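Sugar kinase (Agrobacterium tumefaciens, PDB 2RBC) probably transfers a phosphate group from ATP to a sugar or related alcohol, as kinases of the ribokinase (pfkB) family do, though its substrate is not known. Local coordinates at residues Ala232-Gln236 with Thr237-Val241; Cys307-Gly311 with Gly312-Ala316; Glu221-Lys224 with Asp225-Val229; Pro137-Asp140 with His141-Glu145; Ser299-Ala302 with Ala303-Cys307. One frame throughout, in Å; residues are numbered along the deposited sequence.

Interaction 1: residues Ala232-Gln236 with Thr237-Val241; sequences ARYPQ and TFIAV
Thr-237 and Tyr-234 close the turn that carries the chain from helix into strand. The amide N of Thr-237 donates to Tyr-234 O at 3.0 Å with an N-H...O angle of 146°, a somewhat bent bond that closes a type I beta turn. Pro-235 and Gln-236 fill the two corner positions. Proline suits the first because its ring already holds phi near the value the turn needs, and the amide chain of Gln-236 can run outward to solvent from the second. The side chains of the closing pair also touch: Thr-237 OG1 lies 3.8 Å from Tyr-234 CB. Two residues beyond Thr-237, Ile-239 brings its terminal CD1 to 4.1 Å from Tyr-234 CB and 4.2 Å from ring atom CD2, the two side chains crossing at about a right angle. CG1 of Ile-239 stands beside its own backbone N (chi1 -54°), which sends the longer branch back to the tyrosine. A face of the Tyr-234 ring is covered by Arg-233 CB, 3.8 Å above the plane and over its centre. Farther out, Arg-233 NH1 bonds to Leu-217 O, and Ile-239 also packs on Leu-227 of the preceding helix and on Ile-207 of the adjacent strand. Phe-238 faces the other side of the sheet, where its ring meets those of His-206, Trp-250 and Phe-282. This is the short helix-to-strand return of an alpha/beta fold, here leading helix 223-233 into strand 238-242 of the large central sheet.

Interaction 2: residues Cys307-Gly311 with Gly312-Ala316; sequences CTVFG and GRIGA
Ile-314 and Gly-311 close a type II' beta turn whose corners are Gly-312 and Arg-313, in the loop between helices 292-307 and 319-330. Gly-312 takes the first corner at phi 66° and psi -127°, a conformation that suits a residue without a side chain. Gly-311 is likewise at backbone angles that only glycine accepts comfortably, and the amide N atoms of both donate to Asp-270 OD2, so a pair of N-H groups points at one carboxylate oxygen. Arg-313, at the second corner, turns its side chain away to bond through NE with Ala-65 O and through NH2 with Ser-105 OG, while its guanidinium makes a cation-pi contact with Tyr-74. Ile-314 completes the turn: its N donates to Gly-311 O at 3.1 Å, nearly straight at 163°. Its CG2 occupies the crowded position between backbone N and carbonyl carbon, which sets that methyl 3.4 Å from Phe-310 O and 4.1 Å from Val-309 CG1. At Gly-315, the bare CA lets Val-309 come close, with Val-309 CB 3.8 Å from Gly-315 CA. The N of Gly-315 donates to a water at 2.8 Å, which lies within bonding distance of Val-309 O and Gly-312 O, though it has more acceptors than protons to share. With Ala-316 a second, type I turn is completed, Ala-316 N donating to Arg-313 O at 2.9 Å.

Interaction 3: residues Glu221-Lys224 with Asp225-Val229; sequences ETVK and DMLPV
The carboxylate of Asp-225 is the flat group here, and Lys-224 NZ reaches its rim at OD1, on the syn side, 28° out of the carboxylate plane. This salt bridge measures 2.8 Å between Lys-224 NZ and Asp-225 OD1. The two neighbouring side chains run side by side, and the lysine chain bends at chi4 (105°) to deliver its amine. The second oxygen, Asp-225 OD2, lies 3.6 Å from Thr-222 CB and accepts from two waters. One water lies 2.5 Å from Asp-225 OD2 and accepts the N-H of Thr-222; the other is weakly held by Lys-224 NZ.

In the backbone, Asp-225 N donates to Thr-222 O and Met-226 N to Val-223 O at 2.8 Å, three-residue steps that open helix 223-233. Pro-228 has no N-H to give, and its CD sits 3.2 Å from Lys-224 O, where the helix kinks. Selenomethionine Met-226 extends its CE to 3.4 Å from Glu-221 O, while Val-223 and Leu-227 pack inward on Trp-249 and Val-241.

The acid in the first turn would probably interact favourably with the positive helix end, and its exposed lysine neighbour may offset part of the negative charge.

Interaction 4: residues Pro137-Asp140 with His141-Glu145; sequences PFYD and HRLHE. With SO4 (sulfate ion), chain F.
Tyr-139 and His-144 meet through Tyr-139 OH and His-144 ND1, 2.6 Å apart, a short hydrogen bond at the edges of both rings. Tyr-139 carries its CG opposite the backbone N (chi1 172°), which lays the ring along the following turn. The N of His-141 then stands over a face of it, offset to the rim, and Leu-143 CD1 comes to 3.9 Å from Tyr-139 CE1. The rings of Tyr-139 and His-144 meet rim to rim, planes at 28°. Leu-143 CB lies over the centre of one face of the His-144 imidazole, whose turn is set by the ND1 bond.

Asp-140 also holds CG opposite its N (chi1 -178°), which carries the carboxylate to the backbone of Arg-142. Its OD1 takes the N-H of Arg-142 at 3.0 Å, an Asx turn, and the 3-10 segment 141-143 starts with Leu-143 N donating to Asp-140 O at 3.0 Å. The Arg-142 chain folds back at chi3, and the guanidinium grips the same carboxylate side-on: NE is 2.9 Å and NH2 2.8 Å from Asp-140 OD2, and NE adds a weaker bond to OD1. An aspartate suits this place because its short chain serves backbone and arginine together. Arg-142 NH1 and NH2 weakly hold a sulfate ion, probably from the crystallisation liquor.

The turn follows strand 133-138, edging the four-stranded sheet, where Pro-137 and Phe-138 pack on Val-56 and Val-61 of the second subunit. Asp-140 OD2 further accepts from Arg-119 N, and His-144 meets the ring of Trp-167, just ahead of helix 168-180.

Interaction 5: residues Ser299-Ala302 with Ala303-Cys307; sequences SSVA and AALKC
Val-301 places CG1 opposite its backbone N (chi1 175°), and Leu-305 keeps CG beside its own N (chi1 -80°). Together these torsions set the two side chains side by side, pointing the same way, with Val-301 CG1 4.2 Å from Leu-305 CD1. The pair lies one turn apart on alpha helix 292-307 of the ribokinase-like fold. Val-301 is buried against Thr-322, Ala-325 and Trp-329 of helix 319-330, while Leu-305, partly exposed, packs on Pro-317 just before it; branched apolar chains suit this flank.

The core of the helix is regular. Ala-303 N donates to Ser-299 O at 3.0 Å, Ala-304 N to Ser-300 O at 2.9 Å, and Leu-305 N to Val-301 O at 2.9 Å. Small alanines keep the middle of the helix slim: Ala-304 can sit against Met-264 and Val-266, and Ala-302 against Thr-322. The two buried serines turn their hydroxyls back to carbonyls of the preceding turn, Ser-299 OG to Ala-295 O and Ser-300 OG to Val-296 O, which gives each buried hydroxyl a partner within its own helix. A bound 1,2-ethanediol lies about 3 Å from the nearest side-chain atom of Ser-300.

Lys-306 curls through three bent torsions, taking NZ to Asp-270 O and Gly-312 O, with a weak bond to Leu-272 O. A cage of carbonyls around its amine recalls the monovalent-cation site of ribokinase, and the lysine may stand in for that ion. The backbone N of Lys-306 donates to Ala-302 O at 3.1 Å.

Along the chain the order is interaction 4, 3, 1, 5, 2. Interactions 3 and 1 are the start and exit of helix 223-233, their centres about 12 Å apart, and they touch where Leu-227 and Val-223 meet Val-241 of strand 238-242, where the large sheet turns from parallel to antiparallel. Interactions 5 and 2, about 9 Å between centres, share Cys-307: helix 292-307 runs from the one into the loop of the other, with Lys-306 CG packed on Gly-315 and Ala-316. Interaction 4 stands apart, its centre 26 to 33 Å from the others, by the four-stranded sheet and second subunit. The contacts thus sample the alpha/beta body, its C-terminal end and the dimer-side sheet.

Interaction 1: residues Ala232-Gln236 with Thr237-Val241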
# COMPACT_ATOMS: atom_id res chain seq x y z
N ALA A 232 15.73 -15.08 -36.73
CA ALA A 232 16.67 -16.13 -37.05
C ALA A 232 16.69 -17.16 -35.93
O ALA A 232 16.80 -18.34 -36.21
CB ALA A 232 18.07 -15.57 -37.30
N ARG A 233 16.60 -16.71 -34.68
CA ARG A 233 16.58 -17.61 -33.53
C ARG A 233 15.31 -18.47 -33.43
O ARG A 233 15.36 -19.60 -33.00
CB ARG A 233 16.77 -16.83 -32.23
CG ARG A 233 18.16 -16.30 -32.06
CD ARG A 233 18.27 -15.62 -30.72
NE ARG A 233 19.55 -14.92 -30.61
CZ ARG A 233 19.87 -14.14 -29.59
NH1 ARG A 233 19.01 -13.92 -28.61
NH2 ARG A 233 21.05 -13.54 -29.58
N TYR A 234 14.19 -17.88 -33.82
CA TYR A 234 12.85 -18.47 -33.70
C TYR A 234 12.10 -18.34 -35.05
O TYR A 234 11.06 -17.68 -35.13
CB TYR A 234 12.08 -17.73 -32.62
CG TYR A 234 12.81 -17.62 -31.32
CD1 TYR A 234 13.17 -18.75 -30.60
CD2 TYR A 234 13.17 -16.37 -30.82
CE1 TYR A 234 13.88 -18.64 -29.40
CE2 TYR A 234 13.85 -16.25 -29.64
CZ TYR A 234 14.19 -17.38 -28.93
OH TYR A 234 14.87 -17.22 -27.74
N PRO A 235 12.65 -18.93 -36.12
CA PRO A 235 12.18 -18.60 -37.46
C PRO A 235 10.76 -19.04 -37.81
O PRO A 235 10.17 -18.52 -38.74
CB PRO A 235 13.22 -19.28 -38.38
CG PRO A 235 13.70 -20.43 -37.58
CD PRO A 235 13.78 -19.89 -36.17
N GLN A 236 10.23 -19.99 -37.06
CA GLN A 236 8.88 -20.51 -37.26
C GLN A 236 7.85 -19.84 -36.34
O GLN A 236 6.70 -20.27 -36.27
CB GLN A 236 8.92 -22.02 -36.97
CG GLN A 236 7.66 -22.82 -37.22
CD GLN A 236 7.66 -24.18 -36.46
OE1 GLN A 236 8.00 -24.27 -35.25
NE2 GLN A 236 7.30 -25.24 -37.18
N THR A 237 8.26 -18.75 -35.69
CA THR A 237 7.47 -18.08 -34.68
C THR A 237 7.15 -16.67 -35.16
O THR A 237 8.02 -15.99 -35.74
CB THR A 237 8.26 -18.05 -33.36
OG1 THR A 237 8.70 -19.38 -33.05
CG2 THR A 237 7.46 -17.51 -32.16
N PHE A 238 5.91 -16.22 -34.95
CA PHE A 238 5.58 -14.79 -35.01
C PHE A 238 6.33 -14.01 -33.90
O PHE A 238 6.20 -14.34 -32.71
CB PHE A 238 4.06 -14.58 -34.93
CG PHE A 238 3.65 -13.13 -34.96
CD1 PHE A 238 3.71 -12.37 -33.81
CD2 PHE A 238 3.20 -12.54 -36.15
CE1 PHE A 238 3.33 -11.05 -33.83
CE2 PHE A 238 2.83 -11.22 -36.16
CZ PHE A 238 2.89 -10.48 -35.01
N ILE A 239 7.12 -13.00 -34.28
CA ILE A 239 7.87 -12.20 -33.32
C ILE A 239 7.59 -10.71 -33.50
O ILE A 239 7.79 -10.17 -34.58
CB ILE A 239 9.38 -12.36 -33.51
CG1 ILE A 239 9.82 -13.84 -33.46
CG2 ILE A 239 10.15 -11.49 -32.49
CD1 ILE A 239 9.69 -14.50 -32.11
N ALA A 240 7.13 -10.07 -32.43
CA ALA A 240 6.96 -8.63 -32.41
C ALA A 240 7.79 -8.00 -31.28
O ALA A 240 7.99 -8.62 -30.24
CB ALA A 240 5.43 -8.26 -32.24
N VAL A 241 8.27 -6.79 -31.50
CA VAL A 241 8.85 -6.01 -30.41
C VAL A 241 8.09 -4.69 -30.38
O VAL A 241 8.03 -3.99 -31.41
CB VAL A 241 10.36 -5.76 -30.58
CG1 VAL A 241 10.91 -5.01 -29.33
CG2 VAL A 241 11.13 -7.10 -30.78

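Interaction 2: residues Cys307-Gly311 with Gly312-Ala316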
# COMPACT_ATOMS: atom_id res chain seq x y z
N CYS A 307 -3.56 4.76 -22.25
CA CYS A 307 -2.51 5.69 -21.76
C CYS A 307 -3.00 7.07 -21.40
O CYS A 307 -2.32 7.80 -20.67
CB CYS A 307 -1.34 5.79 -22.75
SG CYS A 307 -0.31 4.33 -22.85
N THR A 308 -4.19 7.43 -21.86
CA THR A 308 -4.76 8.74 -21.63
C THR A 308 -5.55 8.87 -20.35
O THR A 308 -6.06 9.94 -20.06
CB THR A 308 -5.66 9.14 -22.82
OG1 THR A 308 -6.79 8.27 -22.90
CG2 THR A 308 -4.85 9.08 -24.10
N VAL A 309 -5.65 7.79 -19.57
CA VAL A 309 -6.38 7.73 -18.32
C VAL A 309 -5.46 7.30 -17.17
O VAL A 309 -4.78 6.28 -17.26
CB VAL A 309 -7.54 6.71 -18.44
CG1 VAL A 309 -8.33 6.54 -17.15
CG2 VAL A 309 -8.48 7.15 -19.57
N PHE A 310 -5.46 8.07 -16.09
CA PHE A 310 -4.80 7.63 -14.86
C PHE A 310 -5.43 6.36 -14.31
O PHE A 310 -6.64 6.27 -14.13
CB PHE A 310 -4.90 8.69 -13.76
CG PHE A 310 -4.44 8.20 -12.42
CD1 PHE A 310 -3.07 8.05 -12.17
CD2 PHE A 310 -5.34 7.82 -11.45
CE1 PHE A 310 -2.64 7.56 -10.98
CE2 PHE A 310 -4.89 7.32 -10.25
CZ PHE A 310 -3.54 7.22 -10.02
N GLY A 311 -4.58 5.38 -14.01
CA GLY A 311 -4.99 4.29 -13.14
C GLY A 311 -4.66 2.88 -13.61
O GLY A 311 -5.48 2.00 -13.47
N GLY A 312 -3.47 2.66 -14.17
CA GLY A 312 -3.11 1.31 -14.55
C GLY A 312 -3.95 0.76 -15.68
O GLY A 312 -4.11 1.41 -16.71
N ARG A 313 -4.54 -0.41 -15.46
CA ARG A 313 -5.43 -1.02 -16.44
C ARG A 313 -6.81 -0.36 -16.59
O ARG A 313 -7.54 -0.67 -17.55
CB ARG A 313 -5.61 -2.51 -16.15
CG ARG A 313 -6.29 -2.86 -14.84
CD ARG A 313 -6.81 -4.29 -14.82
NE ARG A 313 -7.44 -4.62 -13.55
CZ ARG A 313 -8.72 -4.41 -13.24
NH1 ARG A 313 -9.57 -3.92 -14.14
NH2 ARG A 313 -9.14 -4.68 -12.02
N ILE A 314 -7.17 0.58 -15.69
CA ILE A 314 -8.55 1.07 -15.58
C ILE A 314 -8.98 1.81 -16.83
O ILE A 314 -10.15 1.82 -17.15
CB ILE A 314 -8.79 1.93 -14.30
CG1 ILE A 314 -10.25 1.82 -13.86
CG2 ILE A 314 -8.36 3.38 -14.49
CD1 ILE A 314 -10.77 0.37 -13.84
N GLY A 315 -8.03 2.37 -17.56
CA GLY A 315 -8.34 2.99 -18.85
C GLY A 315 -8.53 2.08 -20.05
O GLY A 315 -8.65 2.58 -21.17
N ALA A 316 -8.49 0.76 -19.85
CA ALA A 316 -8.60 -0.18 -20.98
C ALA A 316 -9.91 0.15 -21.72
O ALA A 316 -10.96 0.18 -21.11
CB ALA A 316 -8.59 -1.62 -20.51
O HOH W 1 -5.52 3.69 -17.33

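Interaction 3: residues Glu221-Lys224 with Asp225-Val229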
# COMPACT_ATOMS: atom_id res chain seq x y z
N GLU A 221 20.78 -2.43 -29.41
CA GLU A 221 20.26 -1.19 -28.86
C GLU A 221 18.98 -0.73 -29.55
O GLU A 221 18.08 -0.23 -28.89
CB GLU A 221 21.33 -0.12 -28.98
CG GLU A 221 21.03 1.18 -28.26
CD GLU A 221 22.13 2.23 -28.52
OE1 GLU A 221 23.25 1.85 -29.00
OE2 GLU A 221 21.87 3.44 -28.24
N THR A 222 18.90 -0.89 -30.86
CA THR A 222 17.82 -0.33 -31.65
C THR A 222 16.85 -1.42 -32.05
O THR A 222 17.27 -2.45 -32.55
CB THR A 222 18.38 0.32 -32.90
OG1 THR A 222 19.24 1.41 -32.51
CG2 THR A 222 17.27 0.83 -33.79
N VAL A 223 15.56 -1.18 -31.83
CA VAL A 223 14.57 -2.21 -31.95
C VAL A 223 14.55 -2.84 -33.34
O VAL A 223 14.53 -4.06 -33.45
CB VAL A 223 13.16 -1.73 -31.55
CG1 VAL A 223 12.13 -2.70 -32.04
CG2 VAL A 223 13.09 -1.57 -30.02
N LYS A 224 14.64 -2.02 -34.39
CA LYS A 224 14.59 -2.58 -35.75
C LYS A 224 15.71 -3.58 -36.00
O LYS A 224 15.54 -4.48 -36.83
CB LYS A 224 14.67 -1.48 -36.82
CG LYS A 224 15.95 -0.70 -36.79
CD LYS A 224 16.39 -0.17 -38.14
CE LYS A 224 17.81 0.54 -38.04
NZ LYS A 224 18.94 -0.30 -38.63
N ASP A 225 16.85 -3.39 -35.33
CA ASP A 225 18.01 -4.29 -35.44
C ASP A 225 17.82 -5.60 -34.67
O ASP A 225 18.59 -6.54 -34.84
CB ASP A 225 19.25 -3.64 -34.88
CG ASP A 225 19.75 -2.48 -35.72
OD1 ASP A 225 19.49 -2.46 -36.96
OD2 ASP A 225 20.43 -1.63 -35.13
N MSE A 226 16.83 -5.64 -33.81
CA MSE A 226 16.61 -6.84 -33.00
C MSE A 226 15.78 -7.88 -33.73
O MSE A 226 15.93 -9.06 -33.50
CB MSE A 226 15.95 -6.47 -31.68
CG MSE A 226 16.76 -5.49 -30.88
SE MSE A 226 15.74 -4.91 -29.33
CE MSE A 226 16.90 -3.39 -28.85
N LEU A 227 14.92 -7.43 -34.64
CA LEU A 227 14.03 -8.34 -35.33
C LEU A 227 14.77 -9.36 -36.22
O LEU A 227 14.38 -10.54 -36.25
CB LEU A 227 12.92 -7.58 -36.09
CG LEU A 227 11.69 -7.22 -35.25
CD1 LEU A 227 11.06 -8.51 -34.78
CD2 LEU A 227 12.00 -6.37 -34.06
N PRO A 228 15.80 -8.93 -36.98
CA PRO A 228 16.55 -9.93 -37.74
C PRO A 228 17.12 -11.09 -36.90
O PRO A 228 17.03 -12.24 -37.33
CB PRO A 228 17.64 -9.10 -38.44
CG PRO A 228 17.03 -7.76 -38.57
CD PRO A 228 16.24 -7.56 -37.33
N VAL A 229 17.65 -10.77 -35.71
CA VAL A 229 18.26 -11.77 -34.86
C VAL A 229 17.18 -12.64 -34.22
O VAL A 229 17.32 -13.85 -34.15
CB VAL A 229 19.13 -11.15 -33.73
CG1 VAL A 229 20.11 -12.22 -33.19
CG2 VAL A 229 19.90 -9.95 -34.24
O HOH W 2 21.32 -1.82 -32.80
O HOH W 3 21.42 0.55 -36.45

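Interaction 4: residues Pro137-Asp140 with His141-Glu145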
# COMPACT_ATOMS: atom_id res chain seq x y z
N PRO A 137 7.49 -3.09 -4.97
CA PRO A 137 6.73 -4.31 -5.11
C PRO A 137 7.05 -5.34 -4.07
O PRO A 137 8.23 -5.57 -3.76
CB PRO A 137 7.17 -4.80 -6.48
CG PRO A 137 8.61 -4.43 -6.51
CD PRO A 137 8.76 -3.16 -5.70
N PHE A 138 6.01 -5.97 -3.55
CA PHE A 138 6.14 -7.11 -2.69
C PHE A 138 5.75 -8.36 -3.46
O PHE A 138 4.68 -8.42 -4.04
CB PHE A 138 5.22 -7.00 -1.45
CG PHE A 138 5.19 -8.25 -0.63
CD1 PHE A 138 6.32 -8.63 0.07
CD2 PHE A 138 4.08 -9.07 -0.62
CE1 PHE A 138 6.32 -9.81 0.81
CE2 PHE A 138 4.09 -10.23 0.12
CZ PHE A 138 5.21 -10.60 0.82
N TYR A 139 6.62 -9.36 -3.45
CA TYR A 139 6.36 -10.62 -4.13
C TYR A 139 6.91 -11.78 -3.28
O TYR A 139 8.08 -11.78 -2.93
CB TYR A 139 7.00 -10.63 -5.53
CG TYR A 139 6.92 -11.99 -6.18
CD1 TYR A 139 5.70 -12.55 -6.51
CD2 TYR A 139 8.06 -12.74 -6.40
CE1 TYR A 139 5.61 -13.82 -7.06
CE2 TYR A 139 7.98 -14.02 -6.98
CZ TYR A 139 6.75 -14.54 -7.31
OH TYR A 139 6.70 -15.79 -7.86
N ASP A 140 6.07 -12.75 -2.96
CA ASP A 140 6.46 -13.97 -2.28
C ASP A 140 6.60 -15.12 -3.29
O ASP A 140 5.60 -15.60 -3.81
CB ASP A 140 5.37 -14.29 -1.26
CG ASP A 140 5.65 -15.51 -0.43
OD1 ASP A 140 6.69 -16.19 -0.63
OD2 ASP A 140 4.79 -15.78 0.45
N HIS A 141 7.82 -15.59 -3.54
CA HIS A 141 8.05 -16.71 -4.48
C HIS A 141 7.20 -17.96 -4.17
O HIS A 141 6.93 -18.77 -5.04
CB HIS A 141 9.52 -17.11 -4.50
CG HIS A 141 9.96 -17.76 -3.22
ND1 HIS A 141 10.55 -17.06 -2.19
CD2 HIS A 141 9.84 -19.04 -2.79
CE1 HIS A 141 10.81 -17.89 -1.18
NE2 HIS A 141 10.38 -19.09 -1.52
N ARG A 142 6.80 -18.13 -2.92
CA ARG A 142 5.99 -19.29 -2.54
C ARG A 142 4.66 -19.34 -3.26
O ARG A 142 4.02 -20.38 -3.31
CB ARG A 142 5.72 -19.28 -1.06
CG ARG A 142 6.96 -19.48 -0.19
CD ARG A 142 6.63 -19.40 1.30
NE ARG A 142 6.06 -18.11 1.66
CZ ARG A 142 5.89 -17.68 2.91
NH1 ARG A 142 6.26 -18.43 3.95
NH2 ARG A 142 5.35 -16.47 3.11
N LEU A 143 4.23 -18.22 -3.83
CA LEU A 143 3.04 -18.20 -4.65
C LEU A 143 3.08 -19.27 -5.77
O LEU A 143 2.06 -19.88 -6.09
CB LEU A 143 2.84 -16.79 -5.24
CG LEU A 143 2.28 -15.73 -4.29
CD1 LEU A 143 2.37 -14.36 -4.94
CD2 LEU A 143 0.85 -16.08 -3.92
N HIS A 144 4.26 -19.47 -6.33
CA HIS A 144 4.44 -20.20 -7.59
C HIS A 144 5.36 -21.40 -7.43
O HIS A 144 5.98 -21.83 -8.40
CB HIS A 144 5.02 -19.25 -8.65
CG HIS A 144 4.13 -18.09 -8.95
ND1 HIS A 144 4.57 -16.79 -8.93
CD2 HIS A 144 2.80 -18.04 -9.18
CE1 HIS A 144 3.55 -15.98 -9.18
NE2 HIS A 144 2.47 -16.72 -9.35
N GLU A 145 5.42 -21.96 -6.24
CA GLU A 145 6.33 -23.08 -5.97
C GLU A 145 5.67 -24.46 -6.12
O GLU A 145 6.34 -25.50 -6.02
CB GLU A 145 6.93 -22.94 -4.57
CG GLU A 145 5.96 -23.26 -3.44
CD GLU A 145 6.59 -23.11 -2.04
OE1 GLU A 145 7.81 -22.74 -1.93
OE2 GLU A 145 5.85 -23.35 -1.05
S SO4 F . 5.56 -15.22 6.63
O1 SO4 F . 6.25 -14.36 5.66
O2 SO4 F . 6.29 -16.47 6.84
O3 SO4 F . 5.46 -14.51 7.91
O4 SO4 F . 4.21 -15.52 6.15
O HOH W 4 10.04 -14.28 -2.56
O HOH W 5 8.64 -18.51 -7.69

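Interaction 5: residues Ser299-Ala302 with Ala303-Cys307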
# COMPACT_ATOMS: atom_id res chain seq x y z
N SER A 299 -4.36 -3.50 -31.36
CA SER A 299 -3.67 -3.57 -30.08
C SER A 299 -2.98 -2.26 -29.73
O SER A 299 -3.01 -1.83 -28.56
CB SER A 299 -2.65 -4.69 -30.11
OG SER A 299 -3.24 -5.91 -30.49
N SER A 300 -2.38 -1.64 -30.75
CA SER A 300 -1.74 -0.35 -30.60
C SER A 300 -2.71 0.74 -30.19
O SER A 300 -2.43 1.52 -29.27
CB SER A 300 -1.04 0.08 -31.90
OG SER A 300 0.05 -0.78 -32.17
N VAL A 301 -3.84 0.83 -30.89
CA VAL A 301 -4.82 1.83 -30.57
C VAL A 301 -5.41 1.62 -29.18
O VAL A 301 -5.58 2.58 -28.42
CB VAL A 301 -5.94 1.91 -31.68
CG1 VAL A 301 -7.06 2.89 -31.29
CG2 VAL A 301 -5.30 2.33 -33.02
N ALA A 302 -5.71 0.38 -28.85
CA ALA A 302 -6.24 0.06 -27.53
C ALA A 302 -5.27 0.51 -26.44
O ALA A 302 -5.67 1.16 -25.46
CB ALA A 302 -6.53 -1.42 -27.42
N ALA A 303 -4.00 0.20 -26.63
CA ALA A 303 -2.96 0.61 -25.67
C ALA A 303 -2.86 2.11 -25.55
O ALA A 303 -2.82 2.65 -24.47
CB ALA A 303 -1.60 0.00 -26.06
N ALA A 304 -2.88 2.80 -26.69
CA ALA A 304 -2.87 4.27 -26.75
C ALA A 304 -4.02 4.88 -25.95
O ALA A 304 -3.83 5.77 -25.11
CB ALA A 304 -2.86 4.78 -28.23
N LEU A 305 -5.23 4.37 -26.15
CA LEU A 305 -6.37 4.85 -25.42
C LEU A 305 -6.16 4.71 -23.93
O LEU A 305 -6.41 5.67 -23.17
CB LEU A 305 -7.65 4.12 -25.87
CG LEU A 305 -8.29 4.64 -27.17
CD1 LEU A 305 -9.21 3.56 -27.75
CD2 LEU A 305 -9.09 5.83 -26.88
N LYS A 306 -5.67 3.56 -23.50
CA LYS A 306 -5.50 3.31 -22.08
C LYS A 306 -4.52 4.30 -21.46
O LYS A 306 -4.65 4.65 -20.29
CB LYS A 306 -5.02 1.88 -21.86
CG LYS A 306 -4.91 1.44 -20.40
CD LYS A 306 -3.50 1.03 -20.06
CE LYS A 306 -2.55 2.21 -19.95
NZ LYS A 306 -2.84 3.07 -18.74
N CYS A 307 -3.56 4.76 -22.25
CA CYS A 307 -2.51 5.69 -21.76
C CYS A 307 -3.00 7.07 -21.40
O CYS A 307 -2.32 7.80 -20.67
CB CYS A 307 -1.34 5.79 -22.75
SG CYS A 307 -0.31 4.33 -22.85